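Local coordinates for putative flagellar protein FliS (PDB 4YOK) that is of unknown function, named a putative flagellar protein but built as a prealbumin-like domain joined to a second beta domain, at residues Arg15-Gly20 and Asn95-Pro100; Gln21-Arg26 and Gln194-Pro199; Leu34-Asp39 and Gly64-Thr69. All coordinates share one frame; numbering follows the deposited sequence. Where two conformers were deposited one is given.

Contact 1 (Arg15-Gly20 and Asn95-Pro100); sequences RVTYQG and NLEVTP
Glu-97 OE2 is gripped from two directions: the hydroxyl Thr-17 OG1 donates to it over 2.7 Å from above one face of the carboxylate, and Gly-20 N, 3.0 Å from Glu-97 OE2, arrives on the syn side from the opposite face. The other oxygen, Glu-97 OE1, uses its syn lone pair to take Gln-19 N at 2.9 Å. A bend at chi2 (-72°) turns the glutamate chain back across Thr-17, and the carboxylate thereby closes over the backbone N-H groups of the turn leaving strand 9-18. Asn-95 ND2 donates a hydrogen bond to Thr-17 OG1 at 2.9 Å, with that oxygen in its amide plane. Below these polar groups the strands run parallel, as neighbours in one sheet of the N-terminal, prealbumin-like domain; Thr-17 N bonds to Leu-96 O, and Thr-17 O receives Val-98 N. The other face of the sheet is apolar: Val-16 CG1 meets Val-98 CG2 at 3.7 Å, the two side chains crossing at about a right angle, with Trp-77 touching both. At the end of the strand, Tyr-18 lays CD1 3.5 Å from Pro-100 CD, while Gln-19 CG sits over the centre of one face of the Tyr-18 ring.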
loop_
_atom_site.group_PDB
_atom_site.type_symbol
_atom_site.label_atom_id
_atom_site.label_comp_id
_atom_site.label_asym_id
_atom_site.label_seq_id
_atom_site.Cartn_x
_atom_site.Cartn_y
_atom_site.Cartn_z
ATOM N N ARG A 15 10.848 1.193 -4.880
ATOM C CA ARG A 15 9.572 0.492 -4.739
ATOM C C ARG A 15 9.695 -0.576 -3.685
ATOM O O ARG A 15 10.723 -1.261 -3.623
ATOM C CB ARG A 15 9.179 -0.212 -6.068
ATOM C CG ARG A 15 8.576 0.638 -7.165
ATOM C CD ARG A 15 8.570 -0.132 -8.475
ATOM N NE ARG A 15 9.942 -0.502 -8.829
ATOM C CZ ARG A 15 10.290 -1.479 -9.658
ATOM N NH1 ARG A 15 9.361 -2.191 -10.289
ATOM N NH2 ARG A 15 11.566 -1.743 -9.873
ATOM N N VAL A 16 8.632 -0.781 -2.921
ATOM C CA VAL A 16 8.495 -1.927 -2.021
ATOM C C VAL A 16 7.844 -3.019 -2.880
ATOM O O VAL A 16 6.820 -2.757 -3.519
ATOM C CB VAL A 16 7.670 -1.582 -0.763
ATOM C CG1 VAL A 16 7.458 -2.822 0.098
ATOM C CG2 VAL A 16 8.361 -0.488 0.041
ATOM N N THR A 17 8.415 -4.222 -2.900
ATOM C CA THR A 17 7.905 -5.281 -3.773
ATOM C C THR A 17 7.756 -6.640 -3.081
ATOM O O THR A 17 8.306 -6.879 -2.015
ATOM C CB THR A 17 8.884 -5.489 -4.967
ATOM O OG1 THR A 17 10.177 -5.849 -4.452
ATOM C CG2 THR A 17 8.980 -4.259 -5.915
ATOM N N TYR A 18 7.027 -7.535 -3.737
ATOM C CA TYR A 18 6.952 -8.935 -3.364
ATOM C C TYR A 18 7.126 -9.743 -4.647
ATOM O O TYR A 18 6.309 -9.595 -5.541
ATOM C CB TYR A 18 5.650 -9.312 -2.638
ATOM C CG TYR A 18 5.544 -10.804 -2.373
ATOM C CD1 TYR A 18 6.507 -11.471 -1.619
ATOM C CD2 TYR A 18 4.529 -11.562 -2.946
ATOM C CE1 TYR A 18 6.411 -12.841 -1.369
ATOM C CE2 TYR A 18 4.440 -12.940 -2.731
ATOM C CZ TYR A 18 5.388 -13.574 -1.951
ATOM O OH TYR A 18 5.318 -14.934 -1.767
ATOM N N GLN A 19 8.177 -10.547 -4.731
ATOM C CA GLN A 19 8.535 -11.348 -5.917
ATOM C C GLN A 19 8.659 -10.425 -7.133
ATOM O O GLN A 19 8.179 -10.753 -8.219
ATOM C CB GLN A 19 7.497 -12.477 -6.149
ATOM C CG GLN A 19 7.470 -13.454 -4.987
ATOM C CD GLN A 19 6.618 -14.669 -5.255
ATOM O OE1 GLN A 19 5.562 -14.608 -5.901
ATOM N NE2 GLN A 19 7.027 -15.787 -4.683
ATOM N N GLY A 20 9.245 -9.244 -6.906
ATOM C CA GLY A 20 9.455 -8.238 -7.937
ATOM C C GLY A 20 8.289 -7.334 -8.301
ATOM O O GLY A 20 8.500 -6.380 -9.058
ATOM N N ASN A 95 14.843 -1.597 -5.230
ATOM C CA ASN A 95 13.604 -2.169 -4.741
ATOM C C ASN A 95 13.877 -2.765 -3.359
ATOM O O ASN A 95 15.023 -3.082 -3.031
ATOM C CB ASN A 95 12.950 -3.175 -5.696
ATOM C CG ASN A 95 13.652 -4.507 -5.747
ATOM O OD1 ASN A 95 14.829 -4.580 -6.066
ATOM N ND2 ASN A 95 12.943 -5.579 -5.431
ATOM N N LEU A 96 12.833 -2.905 -2.560
ATOM C CA LEU A 96 12.965 -3.525 -1.250
ATOM C C LEU A 96 11.948 -4.648 -1.145
ATOM O O LEU A 96 10.761 -4.384 -1.247
ATOM C CB LEU A 96 12.789 -2.478 -0.123
ATOM C CG LEU A 96 12.771 -3.030 1.311
ATOM C CD1 LEU A 96 14.151 -3.580 1.709
ATOM C CD2 LEU A 96 12.258 -1.974 2.300
ATOM N N GLU A 97 12.429 -5.902 -1.006
ATOM C CA GLU A 97 11.586 -7.108 -0.898
ATOM C C GLU A 97 11.098 -7.301 0.519
ATOM O O GLU A 97 11.883 -7.251 1.478
ATOM C CB GLU A 97 12.357 -8.384 -1.324
ATOM C CG GLU A 97 12.356 -8.661 -2.810
ATOM C CD GLU A 97 11.041 -9.146 -3.400
ATOM O OE1 GLU A 97 10.488 -10.172 -2.937
ATOM O OE2 GLU A 97 10.593 -8.515 -4.379
ATOM N N VAL A 98 9.783 -7.494 0.657
ATOM C CA VAL A 98 9.137 -7.757 1.951
ATOM C C VAL A 98 8.273 -9.028 1.837
ATOM O O VAL A 98 8.121 -9.574 0.734
ATOM C CB VAL A 98 8.311 -6.539 2.426
ATOM C CG1 VAL A 98 9.211 -5.301 2.602
ATOM C CG2 VAL A 98 7.119 -6.260 1.479
ATOM N N THR A 99 7.715 -9.498 2.971
ATOM C CA THR A 99 6.844 -10.681 2.953
ATOM C C THR A 99 5.448 -10.267 3.404
ATOM O O THR A 99 5.201 -10.215 4.614
ATOM C CB THR A 99 7.385 -11.836 3.802
ATOM O OG1 THR A 99 8.756 -12.051 3.456
ATOM C CG2 THR A 99 6.564 -13.127 3.593
ATOM N N PRO A 100 4.547 -9.944 2.452
ATOM C CA PRO A 100 3.177 -9.550 2.840
ATOM C C PRO A 100 2.433 -10.696 3.511
ATOM O O PRO A 100 2.728 -11.854 3.218
ATOM C CB PRO A 100 2.504 -9.181 1.507
ATOM C CG PRO A 100 3.626 -9.062 0.493
ATOM C CD PRO A 100 4.722 -9.954 0.985
#

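Contact 2 (Gln21-Arg26 and Gln194-Pro199); sequences QALNLR and QAIYSP
The two backbones pass at a steep angle, 115° between their end-to-end directions, and are joined directly by one bond, Tyr-197 N to Asn-24 O at 3.0 Å, with the donor above the carbonyl plane. That same carbonyl oxygen lies at the edge of the Tyr-197 ring. Turned beside its own backbone N (chi1 -63°), the ring sends CE1 along the chain to within 3.6 Å of Arg-26 N, while its OH bonds to the backbone N of Asp-146. Asn-24 lays its amide against the Ser-198–Pro-199 link, ND2 3.5 Å from Pro-199 CA. Beyond it, Ile-196 CD1 reaches both methyls of Leu-23, 4.1 Å from CD2. Here the transthyretin-like N-terminal domain meets the E-set-like C-terminal one, and ordered waters bridge the joint. One accepts from Arg-26 N and donates to Gln-194 OE1 and Ala-195 O; a second accepts from Arg-26 NH1, 2.8 Å away, and from Gln-194 NE2. Arg-26 NE turns to Thr-28 OG1. Arg-184 ties Ser-198 O of its own domain to Leu-25 O of the other, a second direct link. With one direct bond between the segments themselves, their fit probably owes more to shape and bound water than to continuous strand pairing.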
loop_
_atom_site.group_PDB
_atom_site.type_symbol
_atom_site.label_atom_id
_atom_site.label_comp_id
_atom_site.label_asym_id
_atom_site.label_seq_id
_atom_site.Cartn_x
_atom_site.Cartn_y
_atom_site.Cartn_z
ATOM N N GLN A 21 7.063 -7.597 -7.767
ATOM C CA GLN A 21 5.858 -6.807 -8.079
ATOM C C GLN A 21 5.602 -5.732 -7.017
ATOM O O GLN A 21 5.651 -6.034 -5.831
ATOM C CB GLN A 21 4.632 -7.729 -8.210
ATOM C CG GLN A 21 3.462 -7.092 -8.968
ATOM C CD GLN A 21 2.217 -7.950 -8.981
ATOM O OE1 GLN A 21 1.682 -8.344 -7.937
ATOM N NE2 GLN A 21 1.700 -8.215 -10.171
ATOM N N ALA A 22 5.344 -4.467 -7.441
ATOM C CA ALA A 22 5.103 -3.365 -6.500
ATOM C C ALA A 22 3.807 -3.604 -5.718
ATOM O O ALA A 22 2.865 -4.194 -6.226
ATOM C CB ALA A 22 5.052 -2.017 -7.223
ATOM N N LEU A 23 3.836 -3.281 -4.451
ATOM C CA LEU A 23 2.681 -3.463 -3.583
ATOM C C LEU A 23 1.812 -2.243 -3.646
ATOM O O LEU A 23 2.330 -1.127 -3.788
ATOM C CB LEU A 23 3.139 -3.696 -2.132
ATOM C CG LEU A 23 4.016 -4.920 -1.868
ATOM C CD1 LEU A 23 4.203 -5.100 -0.380
ATOM C CD2 LEU A 23 3.439 -6.177 -2.527
ATOM N N ASN A 24 0.497 -2.452 -3.496
ATOM C CA ASN A 24 -0.522 -1.396 -3.474
ATOM C C ASN A 24 -0.834 -1.087 -1.997
ATOM O O ASN A 24 -1.250 -1.978 -1.260
ATOM C CB ASN A 24 -1.747 -1.896 -4.235
ATOM C CG ASN A 24 -1.415 -2.302 -5.659
ATOM O OD1 ASN A 24 -1.249 -3.480 -6.006
ATOM N ND2 ASN A 24 -1.196 -1.334 -6.477
ATOM N N LEU A 25 -0.527 0.130 -1.557
ATOM C CA LEU A 25 -0.621 0.518 -0.147
ATOM C C LEU A 25 -1.397 1.804 0.088
ATOM O O LEU A 25 -1.758 2.500 -0.855
ATOM C CB LEU A 25 0.833 0.731 0.359
ATOM C CG LEU A 25 1.802 -0.482 0.198
ATOM C CD1 LEU A 25 3.231 -0.065 0.411
ATOM C CD2 LEU A 25 1.441 -1.605 1.154
ATOM N N ARG A 26 -1.560 2.165 1.363
ATOM C CA ARG A 26 -2.138 3.465 1.700
ATOM C C ARG A 26 -1.003 4.458 1.528
ATOM O O ARG A 26 0.024 4.356 2.228
ATOM C CB ARG A 26 -2.704 3.487 3.125
ATOM C CG ARG A 26 -3.102 4.923 3.512
ATOM C CD ARG A 26 -3.938 5.022 4.785
ATOM N NE ARG A 26 -4.147 6.450 5.081
ATOM C CZ ARG A 26 -4.103 7.004 6.286
ATOM N NH1 ARG A 26 -3.922 6.251 7.368
ATOM N NH2 ARG A 26 -4.250 8.316 6.424
ATOM N N GLN A 194 -1.577 -1.806 9.084
ATOM C CA GLN A 194 -1.896 -1.294 7.754
ATOM C C GLN A 194 -2.383 -2.409 6.864
ATOM O O GLN A 194 -1.920 -3.544 7.007
ATOM C CB GLN A 194 -0.615 -0.685 7.115
ATOM C CG GLN A 194 -0.297 0.761 7.555
ATOM C CD GLN A 194 -1.404 1.705 7.161
ATOM O OE1 GLN A 194 -1.891 1.705 6.015
ATOM N NE2 GLN A 194 -1.896 2.458 8.134
ATOM N N ALA A 195 -3.297 -2.101 5.955
ATOM C CA ALA A 195 -3.808 -3.088 5.002
ATOM C C ALA A 195 -2.967 -3.122 3.719
ATOM O O ALA A 195 -2.195 -2.184 3.427
ATOM C CB ALA A 195 -5.258 -2.735 4.640
ATOM N N ILE A 196 -3.165 -4.190 2.923
ATOM C CA ILE A 196 -2.671 -4.309 1.541
ATOM C C ILE A 196 -3.897 -4.045 0.683
ATOM O O ILE A 196 -5.024 -4.332 1.109
ATOM C CB ILE A 196 -1.970 -5.663 1.223
ATOM C CG1 ILE A 196 -1.171 -5.571 -0.125
ATOM C CG2 ILE A 196 -2.953 -6.835 1.229
ATOM C CD1 ILE A 196 0.234 -5.987 -0.036
ATOM N N TYR A 197 -3.703 -3.450 -0.478
ATOM C CA TYR A 197 -4.815 -3.094 -1.345
ATOM C C TYR A 197 -4.640 -3.638 -2.756
ATOM O O TYR A 197 -3.571 -4.109 -3.148
ATOM C CB TYR A 197 -4.914 -1.554 -1.411
ATOM C CG TYR A 197 -5.223 -0.843 -0.102
ATOM C CD1 TYR A 197 -4.209 -0.515 0.794
ATOM C CD2 TYR A 197 -6.526 -0.458 0.213
ATOM C CE1 TYR A 197 -4.489 0.151 1.986
ATOM C CE2 TYR A 197 -6.821 0.193 1.407
ATOM C CZ TYR A 197 -5.798 0.488 2.293
ATOM O OH TYR A 197 -6.075 1.153 3.445
ATOM N N SER A 198 -5.698 -3.531 -3.536
ATOM C CA SER A 198 -5.663 -3.741 -4.971
ATOM C C SER A 198 -5.144 -2.443 -5.607
ATOM O O SER A 198 -5.137 -1.417 -4.921
ATOM C CB SER A 198 -7.085 -4.022 -5.473
ATOM O OG SER A 198 -7.921 -2.876 -5.353
ATOM N N PRO A 199 -4.780 -2.395 -6.903
ATOM C CA PRO A 199 -4.572 -1.075 -7.536
ATOM C C PRO A 199 -5.886 -0.290 -7.511
ATOM O O PRO A 199 -6.970 -0.889 -7.374
ATOM C CB PRO A 199 -4.228 -1.432 -9.002
ATOM C CG PRO A 199 -3.860 -2.874 -8.982
ATOM C CD PRO A 199 -4.675 -3.487 -7.897
HETATM O O HOH W 1 -0.428 -5.266 -3.602
HETATM O O HOH W 2 -1.037 0.311 3.593
HETATM O O HOH W 3 -4.688 3.563 7.742
#

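Contact 3 (Leu34-Asp39 and Gly64-Thr69); sequences LQLYQD and GEYRLT
Leu-36 and Leu-68 pack tightly on the buried face of this antiparallel pair: Leu-36 CD2 sits 3.9 Å from Leu-68 CD1 and 3.8 Å from Tyr-66 CB, and Leu-34 CB also meets Leu-68 CD1. Phe-57 and Leu-61 of strand 56-62 cover these side chains, forming the inside of the prealbumin-like beta-sandwich. Four backbone bonds, exchanged by Gln-35 with Thr-69 and by Tyr-37 with Arg-67, hold the register. On the opposite face Thr-69 is still buried, its OG1 bonded to Glu-82 O, but Tyr-37 and Arg-67 form a looser, solvent-facing patch. In one of two arginine conformers the guanidinium lies 15° from the plane of the Tyr-37 ring, NH2 3.8 Å above it and offset toward the rim; a bend at chi3 (86°) folds it there. Where the strands part, Gln-38 sets its amide over one face of Tyr-66, with OE1 3.6 Å from CE1, and two waters bridge the chains, one between Gln-38 NE2, weakly bound, and Glu-65 N, the other between Asp-39 N and Glu-65 O. Replacing Gln-38 by an alanine is likely to bare that face of Tyr-66 and leave the water on Glu-65 N without its weak second partner. The chemistry implies neighbouring strands, 33-37 and 64-70, fixed at the middle of a four-stranded sheet by backbone bonds and leucines, with water taking over at the Gln-38 and Glu-65 end.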
loop_
_atom_site.group_PDB
_atom_site.type_symbol
_atom_site.label_atom_id
_atom_site.label_comp_id
_atom_site.label_asym_id
_atom_site.label_seq_id
_atom_site.Cartn_x
_atom_site.Cartn_y
_atom_site.Cartn_z
ATOM N N LEU A 34 9.479 3.995 5.275
ATOM C CA LEU A 34 10.739 3.252 5.261
ATOM C C LEU A 34 11.778 4.128 5.920
ATOM O O LEU A 34 11.534 5.317 6.142
ATOM C CB LEU A 34 11.183 2.841 3.847
ATOM C CG LEU A 34 10.194 2.041 2.997
ATOM C CD1 LEU A 34 10.766 1.805 1.644
ATOM C CD2 LEU A 34 9.789 0.717 3.680
ATOM N N GLN A 35 12.938 3.564 6.242
ATOM C CA GLN A 35 13.979 4.361 6.881
ATOM C C GLN A 35 15.277 4.174 6.156
ATOM O O GLN A 35 15.580 3.064 5.734
ATOM C CB GLN A 35 14.116 3.981 8.367
ATOM C CG GLN A 35 12.908 4.427 9.200
ATOM C CD GLN A 35 13.058 4.011 10.626
ATOM O OE1 GLN A 35 12.961 2.832 10.964
ATOM N NE2 GLN A 35 13.363 4.966 11.479
ATOM N N LEU A 36 16.023 5.269 5.962
ATOM C CA LEU A 36 17.338 5.249 5.301
ATOM C C LEU A 36 18.396 5.515 6.347
ATOM O O LEU A 36 18.388 6.593 6.947
ATOM C CB LEU A 36 17.409 6.300 4.175
ATOM C CG LEU A 36 16.796 5.906 2.838
ATOM C CD1 LEU A 36 16.467 7.142 2.021
ATOM C CD2 LEU A 36 17.759 5.031 2.035
ATOM N N TYR A 37 19.272 4.528 6.600
ATOM C CA TYR A 37 20.355 4.643 7.601
ATOM C C TYR A 37 21.690 4.877 6.937
ATOM O O TYR A 37 21.938 4.356 5.854
ATOM C CB TYR A 37 20.469 3.380 8.474
ATOM C CG TYR A 37 19.333 3.197 9.452
ATOM C CD1 TYR A 37 18.161 2.545 9.074
ATOM C CD2 TYR A 37 19.436 3.651 10.770
ATOM C CE1 TYR A 37 17.090 2.418 9.955
ATOM C CE2 TYR A 37 18.379 3.495 11.671
ATOM C CZ TYR A 37 17.206 2.879 11.254
ATOM O OH TYR A 37 16.127 2.724 12.093
ATOM N N GLN A 38 22.575 5.596 7.629
ATOM C CA GLN A 38 23.953 5.827 7.182
ATOM C C GLN A 38 24.879 5.560 8.353
ATOM O O GLN A 38 24.641 6.082 9.442
ATOM C CB GLN A 38 24.129 7.255 6.637
ATOM C CG GLN A 38 25.355 7.421 5.745
ATOM C CD GLN A 38 25.190 8.493 4.692
ATOM O OE1 GLN A 38 24.544 9.529 4.902
ATOM N NE2 GLN A 38 25.817 8.282 3.542
ATOM N N ASP A 39 25.882 4.698 8.159
ATOM C CA ASP A 39 26.868 4.391 9.204
ATOM C C ASP A 39 28.162 5.149 8.912
ATOM O O ASP A 39 28.756 4.954 7.847
ATOM C CB ASP A 39 27.125 2.887 9.276
ATOM N N GLY A 64 26.074 8.980 -1.385
ATOM C CA GLY A 64 26.713 8.138 -0.386
ATOM C C GLY A 64 26.062 6.778 -0.287
ATOM O O GLY A 64 25.175 6.442 -1.078
ATOM N N GLU A 65 26.512 5.995 0.701
ATOM C CA GLU A 65 26.030 4.643 0.954
ATOM C C GLU A 65 24.950 4.673 2.025
ATOM O O GLU A 65 25.123 5.304 3.068
ATOM C CB GLU A 65 27.195 3.731 1.370
ATOM C CG GLU A 65 26.833 2.257 1.355
ATOM C CD GLU A 65 28.024 1.328 1.273
ATOM O OE1 GLU A 65 28.656 1.077 2.325
ATOM O OE2 GLU A 65 28.324 0.847 0.157
ATOM N N TYR A 66 23.828 4.010 1.743
ATOM C CA TYR A 66 22.674 3.959 2.641
ATOM C C TYR A 66 22.153 2.565 2.826
ATOM O O TYR A 66 22.336 1.702 1.955
ATOM C CB TYR A 66 21.512 4.796 2.071
ATOM C CG TYR A 66 21.762 6.280 2.014
ATOM C CD1 TYR A 66 21.448 7.101 3.094
ATOM C CD2 TYR A 66 22.273 6.878 0.864
ATOM C CE1 TYR A 66 21.659 8.477 3.040
ATOM C CE2 TYR A 66 22.504 8.251 0.804
ATOM C CZ TYR A 66 22.201 9.047 1.897
ATOM O OH TYR A 66 22.417 10.403 1.840
ATOM N N ARG A 67 21.451 2.367 3.948
ATOM C CA ARG A 67 20.768 1.111 4.243
ATOM C C ARG A 67 19.276 1.414 4.336
ATOM O O ARG A 67 18.827 2.127 5.238
ATOM C CB ARG A 67 21.305 0.415 5.509
ATOM C CG ARG A 67 20.734 -0.999 5.692
ATOM C CD ARG A 67 21.392 -1.758 6.832
ATOM N NE ARG A 67 20.753 -1.469 8.119
ATOM C CZ ARG A 67 21.217 -0.607 9.020
ATOM N NH1 ARG A 67 22.343 0.062 8.793
ATOM N NH2 ARG A 67 20.563 -0.415 10.158
ATOM N N LEU A 68 18.511 0.920 3.334
ATOM C CA LEU A 68 17.070 1.129 3.241
ATOM C C LEU A 68 16.335 -0.008 3.955
ATOM O O LEU A 68 16.533 -1.182 3.598
ATOM C CB LEU A 68 16.663 1.220 1.772
ATOM C CG LEU A 68 15.168 1.387 1.488
ATOM C CD1 LEU A 68 14.640 2.748 1.994
ATOM C CD2 LEU A 68 14.923 1.235 0.006
ATOM N N THR A 69 15.502 0.330 4.977
ATOM C CA THR A 69 14.798 -0.717 5.724
ATOM C C THR A 69 13.343 -0.356 6.010
ATOM O O THR A 69 12.942 0.805 5.888
ATOM C CB THR A 69 15.561 -1.047 7.039
ATOM O OG1 THR A 69 15.010 -2.213 7.643
ATOM C CG2 THR A 69 15.540 0.087 8.038
HETATM O O HOH W 4 28.331 7.184 2.722
HETATM O O HOH W 5 26.669 4.302 5.288
#

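In the fold
Contacts 1 and 3 both lie in the N-terminal domain but in different sheets, which face each other: Val-16 CG2 packs 3.7 Å from Leu-34 CD1, and Leu-96 reaches Leu-34 as well. Contact 2 is the most buried and central, and is the one that spans both domains. It adjoins contact 1 through successive strands 9-18 and 21-22, where Val-98 CG2 packs on Leu-23 CD1, whereas contact 3 stands about 23 Å from it between centres. Chemistry follows place: parallel pairing with a carboxylate clasp in contact 1, near a bound magnesium ion; water-mediated links in contact 2; regular antiparallel pairing in contact 3, with a guanidinium resting, in one conformer, over a tyrosine ring.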